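Local coordinates for protein aminopentol aminotransferase (Sphingopyxis macrogoltabida, PDB 6HBS) that deaminates aminopentol (hydrolysed fumonisin B1) to its 2-keto form, using pyridoxal 5'-phosphate as cofactor and pyruvate as preferred amino acceptor, at residues A[64-69]-A[308-313]; A[79-84]-A[290-295]; A[169-172]-A[176-179]. All coordinates share one frame; numbering follows the deposited sequence.

Interaction 1: A[64-69]-A[308-313]; sequences PNLLGY and TPYLET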
loop_
_atom_site.group_PDB
_atom_site.type_symbol
_atom_site.label_atom_id
_atom_site.label_comp_id
_atom_site.label_asym_id
_atom_site.label_seq_id
_atom_site.Cartn_x
_atom_site.Cartn_y
_atom_site.Cartn_z
ATOM N N PRO A 64 1.566 -10.699 10.079
ATOM C CA PRO A 64 1.368 -9.509 10.905
ATOM C C PRO A 64 1.089 -9.696 12.407
ATOM O O PRO A 64 1.454 -8.833 13.172
ATOM C CB PRO A 64 0.162 -8.840 10.242
ATOM C CG PRO A 64 0.344 -9.187 8.763
ATOM C CD PRO A 64 0.857 -10.614 8.792
ATOM N N ASN A 65 0.466 -10.801 12.805
ATOM C CA ASN A 65 0.139 -10.991 14.216
ATOM C C ASN A 65 1.377 -11.525 14.958
ATOM O O ASN A 65 1.527 -12.734 15.136
ATOM C CB ASN A 65 -1.077 -11.893 14.420
ATOM C CG ASN A 65 -1.410 -12.035 15.896
ATOM O OD1 ASN A 65 -1.209 -11.077 16.660
ATOM N ND2 ASN A 65 -1.919 -13.200 16.279
ATOM N N LEU A 66 2.214 -10.603 15.439
ATOM C CA LEU A 66 3.444 -10.946 16.171
ATOM C C LEU A 66 3.128 -11.125 17.658
ATOM O O LEU A 66 3.706 -11.991 18.299
ATOM C CB LEU A 66 4.485 -9.842 15.989
ATOM C CG LEU A 66 5.855 -10.077 16.641
ATOM C CD1 LEU A 66 6.630 -11.212 15.954
ATOM C CD2 LEU A 66 6.685 -8.818 16.611
ATOM N N LEU A 67 2.258 -10.270 18.212
ATOM C CA LEU A 67 2.152 -10.143 19.684
ATOM C C LEU A 67 0.759 -10.516 20.187
ATOM O O LEU A 67 0.500 -10.448 21.408
ATOM C CB LEU A 67 2.499 -8.699 20.060
ATOM C CG LEU A 67 3.937 -8.288 19.764
ATOM C CD1 LEU A 67 4.187 -6.828 20.113
ATOM C CD2 LEU A 67 4.921 -9.183 20.507
ATOM N N GLY A 68 -0.133 -10.916 19.272
ATOM C CA GLY A 68 -1.516 -11.210 19.606
ATOM C C GLY A 68 -2.503 -10.220 19.033
ATOM O O GLY A 68 -2.286 -8.985 19.044
ATOM N N TYR A 69 -3.593 -10.760 18.506
ATOM C CA TYR A 69 -4.629 -9.924 17.966
ATOM C C TYR A 69 -5.242 -9.055 19.062
ATOM O O TYR A 69 -5.646 -9.577 20.114
ATOM C CB TYR A 69 -5.724 -10.776 17.346
ATOM C CG TYR A 69 -5.363 -11.562 16.111
ATOM C CD1 TYR A 69 -5.145 -10.946 14.886
ATOM C CD2 TYR A 69 -5.314 -12.949 16.148
ATOM C CE1 TYR A 69 -4.921 -11.689 13.734
ATOM C CE2 TYR A 69 -5.088 -13.699 15.012
ATOM C CZ TYR A 69 -4.896 -13.069 13.788
ATOM O OH TYR A 69 -4.681 -13.829 12.666
ATOM N N THR A 308 10.694 -6.613 25.995
ATOM C CA THR A 308 10.017 -7.785 26.509
ATOM C C THR A 308 10.635 -9.032 25.882
ATOM O O THR A 308 11.288 -8.938 24.831
ATOM C CB THR A 308 8.506 -7.763 26.229
ATOM O OG1 THR A 308 8.322 -7.988 24.827
ATOM C CG2 THR A 308 7.816 -6.482 26.660
ATOM N N PRO A 309 10.489 -10.211 26.528
ATOM C CA PRO A 309 10.950 -11.483 25.968
ATOM C C PRO A 309 9.957 -12.105 24.966
ATOM O O PRO A 309 9.707 -13.342 24.949
ATOM C CB PRO A 309 11.108 -12.334 27.247
ATOM C CG PRO A 309 10.018 -11.865 28.141
ATOM C CD PRO A 309 9.959 -10.370 27.899
ATOM N N TYR A 310 9.400 -11.269 24.080
ATOM C CA TYR A 310 8.389 -11.742 23.144
ATOM C C TYR A 310 9.016 -12.841 22.255
ATOM O O TYR A 310 8.354 -13.828 21.901
ATOM C CB TYR A 310 7.824 -10.589 22.304
ATOM C CG TYR A 310 8.713 -10.256 21.139
ATOM C CD1 TYR A 310 9.835 -9.475 21.315
ATOM C CD2 TYR A 310 8.524 -10.854 19.911
ATOM C CE1 TYR A 310 10.722 -9.253 20.287
ATOM C CE2 TYR A 310 9.391 -10.629 18.857
ATOM C CZ TYR A 310 10.504 -9.847 19.061
ATOM O OH TYR A 310 11.376 -9.622 18.064
ATOM N N LEU A 311 10.272 -12.630 21.861
ATOM C CA LEU A 311 10.930 -13.478 20.838
ATOM C C LEU A 311 11.193 -14.866 21.441
ATOM O O LEU A 311 10.874 -15.881 20.834
ATOM C CB LEU A 311 12.228 -12.804 20.376
ATOM C CG LEU A 311 13.045 -13.564 19.329
ATOM C CD1 LEU A 311 12.230 -13.851 18.070
ATOM C CD2 LEU A 311 14.305 -12.798 18.976
ATOM N N GLU A 312 11.732 -14.875 22.666
ATOM C CA GLU A 312 12.052 -16.127 23.371
ATOM C C GLU A 312 10.756 -16.898 23.618
ATOM O O GLU A 312 10.693 -18.119 23.391
ATOM C CB GLU A 312 12.809 -15.807 24.655
ATOM C CG GLU A 312 14.154 -15.178 24.397
ATOM C CD GLU A 312 14.120 -13.705 24.020
ATOM O OE1 GLU A 312 13.115 -13.029 24.259
ATOM O OE2 GLU A 312 15.082 -13.274 23.433
ATOM N N THR A 313 9.682 -16.164 23.960
ATOM C CA THR A 313 8.395 -16.792 24.189
ATOM C C THR A 313 7.916 -17.522 22.921
ATOM O O THR A 313 7.515 -18.712 22.962
ATOM C CB THR A 313 7.378 -15.761 24.695
ATOM O OG1 THR A 313 7.908 -15.229 25.910
ATOM C CG2 THR A 313 6.007 -16.339 24.921
#

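Interaction 2: A[79-84]-A[290-295]; sequences DAQRLL and FSAVPM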
loop_
_atom_site.group_PDB
_atom_site.type_symbol
_atom_site.label_atom_id
_atom_site.label_comp_id
_atom_site.label_asym_id
_atom_site.label_seq_id
_atom_site.Cartn_x
_atom_site.Cartn_y
_atom_site.Cartn_z
ATOM N N ASP A 79 -5.120 4.108 19.837
ATOM C CA ASP A 79 -6.234 4.937 20.332
ATOM C C ASP A 79 -5.759 6.363 20.623
ATOM O O ASP A 79 -6.419 7.310 20.233
ATOM C CB ASP A 79 -6.809 4.390 21.637
ATOM C CG ASP A 79 -7.565 3.087 21.580
ATOM O OD1 ASP A 79 -8.040 2.701 20.487
ATOM O OD2 ASP A 79 -7.754 2.512 22.677
ATOM N N ALA A 80 -4.650 6.500 21.349
ATOM C CA ALA A 80 -4.135 7.812 21.722
ATOM C C ALA A 80 -3.811 8.651 20.470
ATOM O O ALA A 80 -4.056 9.864 20.442
ATOM C CB ALA A 80 -2.933 7.680 22.623
ATOM N N GLN A 81 -3.215 8.025 19.450
ATOM C CA GLN A 81 -2.896 8.755 18.228
ATOM C C GLN A 81 -4.176 9.049 17.430
ATOM O O GLN A 81 -4.291 10.100 16.842
ATOM C CB GLN A 81 -1.867 7.998 17.378
ATOM C CG GLN A 81 -1.429 8.763 16.136
ATOM C CD GLN A 81 -0.769 10.070 16.526
ATOM O OE1 GLN A 81 -0.007 10.128 17.487
ATOM N NE2 GLN A 81 -1.074 11.123 15.785
ATOM N N ARG A 82 -5.146 8.146 17.431
ATOM C CA ARG A 82 -6.377 8.379 16.699
ATOM C C ARG A 82 -7.107 9.648 17.202
ATOM O O ARG A 82 -7.770 10.342 16.402
ATOM C CB ARG A 82 -7.259 7.136 16.771
ATOM C CG ARG A 82 -8.323 7.060 15.683
ATOM C CD ARG A 82 -9.048 5.718 15.722
ATOM N NE ARG A 82 -8.127 4.590 15.642
ATOM C CZ ARG A 82 -7.881 3.718 16.619
ATOM N NH1 ARG A 82 -8.418 3.904 17.808
ATOM N NH2 ARG A 82 -7.101 2.668 16.398
ATOM N N LEU A 83 -6.962 9.969 18.490
ATOM C CA LEU A 83 -7.571 11.186 19.052
ATOM C C LEU A 83 -6.882 12.439 18.498
ATOM O O LEU A 83 -7.460 13.535 18.592
ATOM C CB LEU A 83 -7.469 11.193 20.582
ATOM C CG LEU A 83 -8.326 10.168 21.311
ATOM C CD1 LEU A 83 -8.115 10.261 22.805
ATOM C CD2 LEU A 83 -9.789 10.333 20.961
ATOM N N LEU A 84 -5.623 12.311 18.064
ATOM C CA LEU A 84 -4.849 13.416 17.580
ATOM C C LEU A 84 -5.089 13.585 16.076
ATOM O O LEU A 84 -5.683 14.581 15.678
ATOM C CB LEU A 84 -3.370 13.233 17.911
ATOM C CG LEU A 84 -3.081 13.176 19.403
ATOM C CD1 LEU A 84 -1.629 12.780 19.663
ATOM C CD2 LEU A 84 -3.403 14.518 20.050
ATOM N N PHE A 290 2.081 8.549 4.986
ATOM C CA PHE A 290 2.439 9.497 6.027
ATOM C C PHE A 290 1.425 9.448 7.181
ATOM O O PHE A 290 1.475 10.300 8.074
ATOM C CB PHE A 290 2.602 10.900 5.424
ATOM C CG PHE A 290 3.575 10.884 4.267
ATOM C CD1 PHE A 290 4.922 10.727 4.502
ATOM C CD2 PHE A 290 3.129 10.851 2.964
ATOM C CE1 PHE A 290 5.820 10.613 3.450
ATOM C CE2 PHE A 290 4.026 10.760 1.912
ATOM C CZ PHE A 290 5.371 10.649 2.157
ATOM N N SER A 291 0.551 8.436 7.185
ATOM C CA SER A 291 -0.499 8.320 8.190
ATOM C C SER A 291 0.096 7.958 9.567
ATOM O O SER A 291 0.908 7.035 9.692
ATOM C CB SER A 291 -1.534 7.322 7.765
ATOM O OG SER A 291 -2.089 7.689 6.519
ATOM N N ALA A 292 -0.364 8.683 10.608
ATOM C CA ALA A 292 0.195 8.632 11.937
ATOM C C ALA A 292 -0.253 7.404 12.743
ATOM O O ALA A 292 0.529 6.926 13.551
ATOM C CB ALA A 292 -0.171 9.895 12.684
ATOM N N VAL A 293 -1.486 6.921 12.600
ATOM C CA VAL A 293 -1.973 5.866 13.509
ATOM C C VAL A 293 -1.125 4.592 13.338
ATOM O O VAL A 293 -0.694 4.000 14.321
ATOM C CB VAL A 293 -3.485 5.624 13.390
ATOM C CG1 VAL A 293 -3.965 4.364 14.136
ATOM C CG2 VAL A 293 -4.262 6.839 13.920
ATOM N N PRO A 294 -0.845 4.112 12.112
ATOM C CA PRO A 294 0.039 2.958 11.942
ATOM C C PRO A 294 1.434 3.231 12.507
ATOM O O PRO A 294 2.050 2.317 13.022
ATOM C CB PRO A 294 0.021 2.699 10.432
ATOM C CG PRO A 294 -1.313 3.267 10.008
ATOM C CD PRO A 294 -1.470 4.520 10.847
ATOM N N MET A 295 1.899 4.492 12.459
ATOM C CA MET A 295 3.179 4.829 13.000
ATOM C C MET A 295 3.178 4.741 14.536
ATOM O O MET A 295 4.197 4.308 15.145
ATOM C CB MET A 295 3.626 6.213 12.546
ATOM C CG MET A 295 3.914 6.263 11.054
ATOM S SD MET A 295 4.644 7.832 10.630
ATOM C CE MET A 295 4.486 7.725 8.854
#

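Interaction 3: A[169-172]-A[176-179]; sequences YYTY and QSLS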
loop_
_atom_site.group_PDB
_atom_site.type_symbol
_atom_site.label_atom_id
_atom_site.label_comp_id
_atom_site.label_asym_id
_atom_site.label_seq_id
_atom_site.Cartn_x
_atom_site.Cartn_y
_atom_site.Cartn_z
ATOM N N TYR A 169 18.912 -14.091 -12.150
ATOM C CA TYR A 169 18.595 -15.041 -11.083
ATOM C C TYR A 169 19.831 -15.854 -10.730
ATOM O O TYR A 169 20.729 -16.069 -11.586
ATOM C CB TYR A 169 17.393 -15.888 -11.475
ATOM C CG TYR A 169 16.153 -15.078 -11.774
ATOM C CD1 TYR A 169 15.359 -14.559 -10.759
ATOM C CD2 TYR A 169 15.811 -14.773 -13.080
ATOM C CE1 TYR A 169 14.237 -13.789 -11.045
ATOM C CE2 TYR A 169 14.704 -13.994 -13.383
ATOM C CZ TYR A 169 13.905 -13.511 -12.363
ATOM O OH TYR A 169 12.823 -12.738 -12.678
ATOM N N TYR A 170 19.880 -16.257 -9.457
ATOM C CA TYR A 170 20.863 -17.180 -8.918
ATOM C C TYR A 170 20.099 -18.222 -8.083
ATOM O O TYR A 170 18.923 -18.035 -7.782
ATOM C CB TYR A 170 21.923 -16.449 -8.087
ATOM C CG TYR A 170 21.374 -15.760 -6.854
ATOM C CD1 TYR A 170 20.901 -14.451 -6.887
ATOM C CD2 TYR A 170 21.278 -16.431 -5.656
ATOM C CE1 TYR A 170 20.373 -13.837 -5.760
ATOM C CE2 TYR A 170 20.765 -15.835 -4.515
ATOM C CZ TYR A 170 20.302 -14.533 -4.561
ATOM O OH TYR A 170 19.752 -13.985 -3.417
ATOM N N THR A 171 20.774 -19.315 -7.720
ATOM C CA THR A 171 20.190 -20.359 -6.819
ATOM C C THR A 171 20.446 -19.972 -5.366
ATOM O O THR A 171 21.581 -19.756 -4.959
ATOM C CB THR A 171 20.787 -21.743 -7.104
ATOM O OG1 THR A 171 20.481 -21.966 -8.469
ATOM C CG2 THR A 171 20.211 -22.847 -6.240
ATOM N N TYR A 172 19.375 -19.889 -4.573
ATOM C CA TYR A 172 19.500 -19.528 -3.181
ATOM C C TYR A 172 20.448 -20.511 -2.497
ATOM O O TYR A 172 20.339 -21.702 -2.745
ATOM C CB TYR A 172 18.135 -19.533 -2.463
ATOM C CG TYR A 172 18.198 -18.878 -1.104
ATOM C CD1 TYR A 172 18.150 -17.493 -0.974
ATOM C CD2 TYR A 172 18.338 -19.625 0.052
ATOM C CE1 TYR A 172 18.221 -16.873 0.266
ATOM C CE2 TYR A 172 18.393 -19.019 1.297
ATOM C CZ TYR A 172 18.316 -17.640 1.410
ATOM O OH TYR A 172 18.439 -17.047 2.630
ATOM N N GLN A 176 28.503 -20.271 -5.425
ATOM C CA GLN A 176 29.048 -20.334 -6.801
ATOM C C GLN A 176 28.050 -19.699 -7.774
ATOM O O GLN A 176 28.444 -18.929 -8.613
ATOM C CB GLN A 176 29.392 -21.779 -7.202
ATOM C CG GLN A 176 30.032 -21.921 -8.592
ATOM C CD GLN A 176 31.350 -21.194 -8.738
ATOM O OE1 GLN A 176 32.247 -21.292 -7.898
ATOM N NE2 GLN A 176 31.481 -20.442 -9.810
ATOM N N SER A 177 26.760 -20.027 -7.624
ATOM C CA SER A 177 25.672 -19.518 -8.466
ATOM C C SER A 177 25.635 -17.991 -8.383
ATOM O O SER A 177 25.501 -17.305 -9.391
ATOM C CB SER A 177 24.342 -20.103 -8.043
ATOM O OG SER A 177 23.319 -19.724 -8.923
ATOM N N LEU A 178 25.726 -17.461 -7.159
ATOM C CA LEU A 178 25.673 -16.015 -6.976
ATOM C C LEU A 178 26.908 -15.350 -7.600
ATOM O O LEU A 178 26.776 -14.352 -8.298
ATOM C CB LEU A 178 25.576 -15.709 -5.482
ATOM C CG LEU A 178 25.454 -14.219 -5.161
ATOM C CD1 LEU A 178 24.365 -13.548 -5.990
ATOM C CD2 LEU A 178 25.243 -14.020 -3.676
ATOM N N SER A 179 28.110 -15.881 -7.306
ATOM C CA SER A 179 29.359 -15.414 -7.920
ATOM C C SER A 179 29.195 -15.366 -9.440
ATOM O O SER A 179 29.504 -14.356 -10.080
ATOM C CB SER A 179 30.545 -16.284 -7.555
ATOM O OG SER A 179 30.684 -16.398 -6.151
#

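Interaction 1: A[64-69]-A[308-313]
Y310, in the first turn of helix 310-332, meets L66 and L67 along one side of its side chain. Its CB lies 3.7 Å from CD2 of L67. The same methyl then follows the start of the ring: L67 CD2 is 4.0 Å from Y310 CG and equally near its CD2. Further out, CE2 of Y310 meets the end of L66, with L66 CD2 at 4.0 Å and CD1 at a like distance. Both leucines come to the ring obliquely. In Y310, CG sits between the backbone N and the carbonyl carbon (chi1 82°), which turns the ring toward the loop 64-69. The tip leaves the leucines behind, and OH is hydrogen-bonded to F236 O. Helix 292-307 packs on the same residues: T301 and I304 touch L67, and I305 touches both L66 and Y310. The contact joins the loop between strand 54-57 and helix 72-82 to the start of helix 310-332, within the class-III aminotransferase fold. No hydrogen bond joins the two segments. The contact is therefore purely apolar: buried methyls pack against the ring, while the phenol oxygen is satisfied elsewhere in the chain.

Interaction 2: A[79-84]-A[290-295]
The end of helix 72-82 and the start of helix 292-307 come close at Q81 and V293, whose CA atoms are 5.6 Å apart. Q81 points at the other segment. Its CG stands anti to the backbone N (chi1 -176°) and rests 3.9 Å from V293 CA and 3.7 Å from A292 O. The chain then bends at chi2, which brings the amide against the A292 methyl. NE2 lies 3.5 Å from A292 CB, a contact with no hydrogen bond in it; its hydrogen bond goes to G85 O, in the loop that follows. With an alanine here in place of Q81, the A292 methyl would probably lose the amide packed against it, and G85 O this donor. V293 makes the second half of the contact. Its CG2 fits against the backbone of R82, 3.8 Å from CA, and lies 4.1 Å from R82 CB. The R82 guanidinium turns back along its own helix. NH1 makes a salt bridge, a hydrogen bond of 3.0 Å, with D79 OD1; its N-H...O angle is 154°, and it uses the anti lone pair and lies in the guanidinium plane. D86 OD1 accepts a hydrogen bond from V293 N, and R82 also packs on E75 of the second subunit. Thus two helices of the class-III aminotransferase fold meet end to start, beside the dimer interface.

Interaction 3: A[169-172]-A[176-179]
One face of the Y170 ring carries the L178 methyl CD1. This is a CH-pi contact, with CD1 3.9 Å from the ring centroid and 19° off the ring normal. The methyl sits toward the rim rather than over the middle, and its nearest ring atom is Y170 CD1 at 3.7 Å. The two side chains run side by side and point the same way. Y170 has CG between the backbone N and the carbonyl carbon (chi1 63°), which lays the ring alongside helix 175-184. Beyond the ring, OH is hydrogen-bonded to F193 O on strand 189-194. A141 of strand 137-141 also touches Y170, and F212 and A216 of helix 210-223 touch L178. At the other end of the contact S177 reaches back to the strand. Its OG takes the hydrogen bond of T171 N at 2.8 Å. That bond is nearly straight, at 172°. It ties the T171 backbone to the first turn of the helix. OG also touches Y170 CA and CB, and the T171 side chain comes alongside it. S177 N in turn is hydrogen-bonded to D174 OD1. Strand 167-170, one of the two outermost strands of its seven-stranded sheet within this chain, runs through a short turn into helix 175-184. This is a tight beta-alpha connection at the sheet edge of the PLP-binding aminotransferase domain.

Overall arrangement
Interactions 1 and 2 are buried contacts, while interaction 3 is only partly buried and lies on the opposite side of the chain's centre from both. Interactions 1 and 2 do not touch, but helix 292-307 links them: it forms one half of interaction 2 and packs on the leucines of interaction 1. Both reach the second subunit. Their centres are about 22 Å apart. Interaction 3 touches no other chain. It joins a strand to the helix that follows it, whereas the other two join residues more than 200 apart in sequence. Among the three, interaction 3 alone has a hydrogen bond across its segments. Interactions 1 and 2 rest on van der Waals contact.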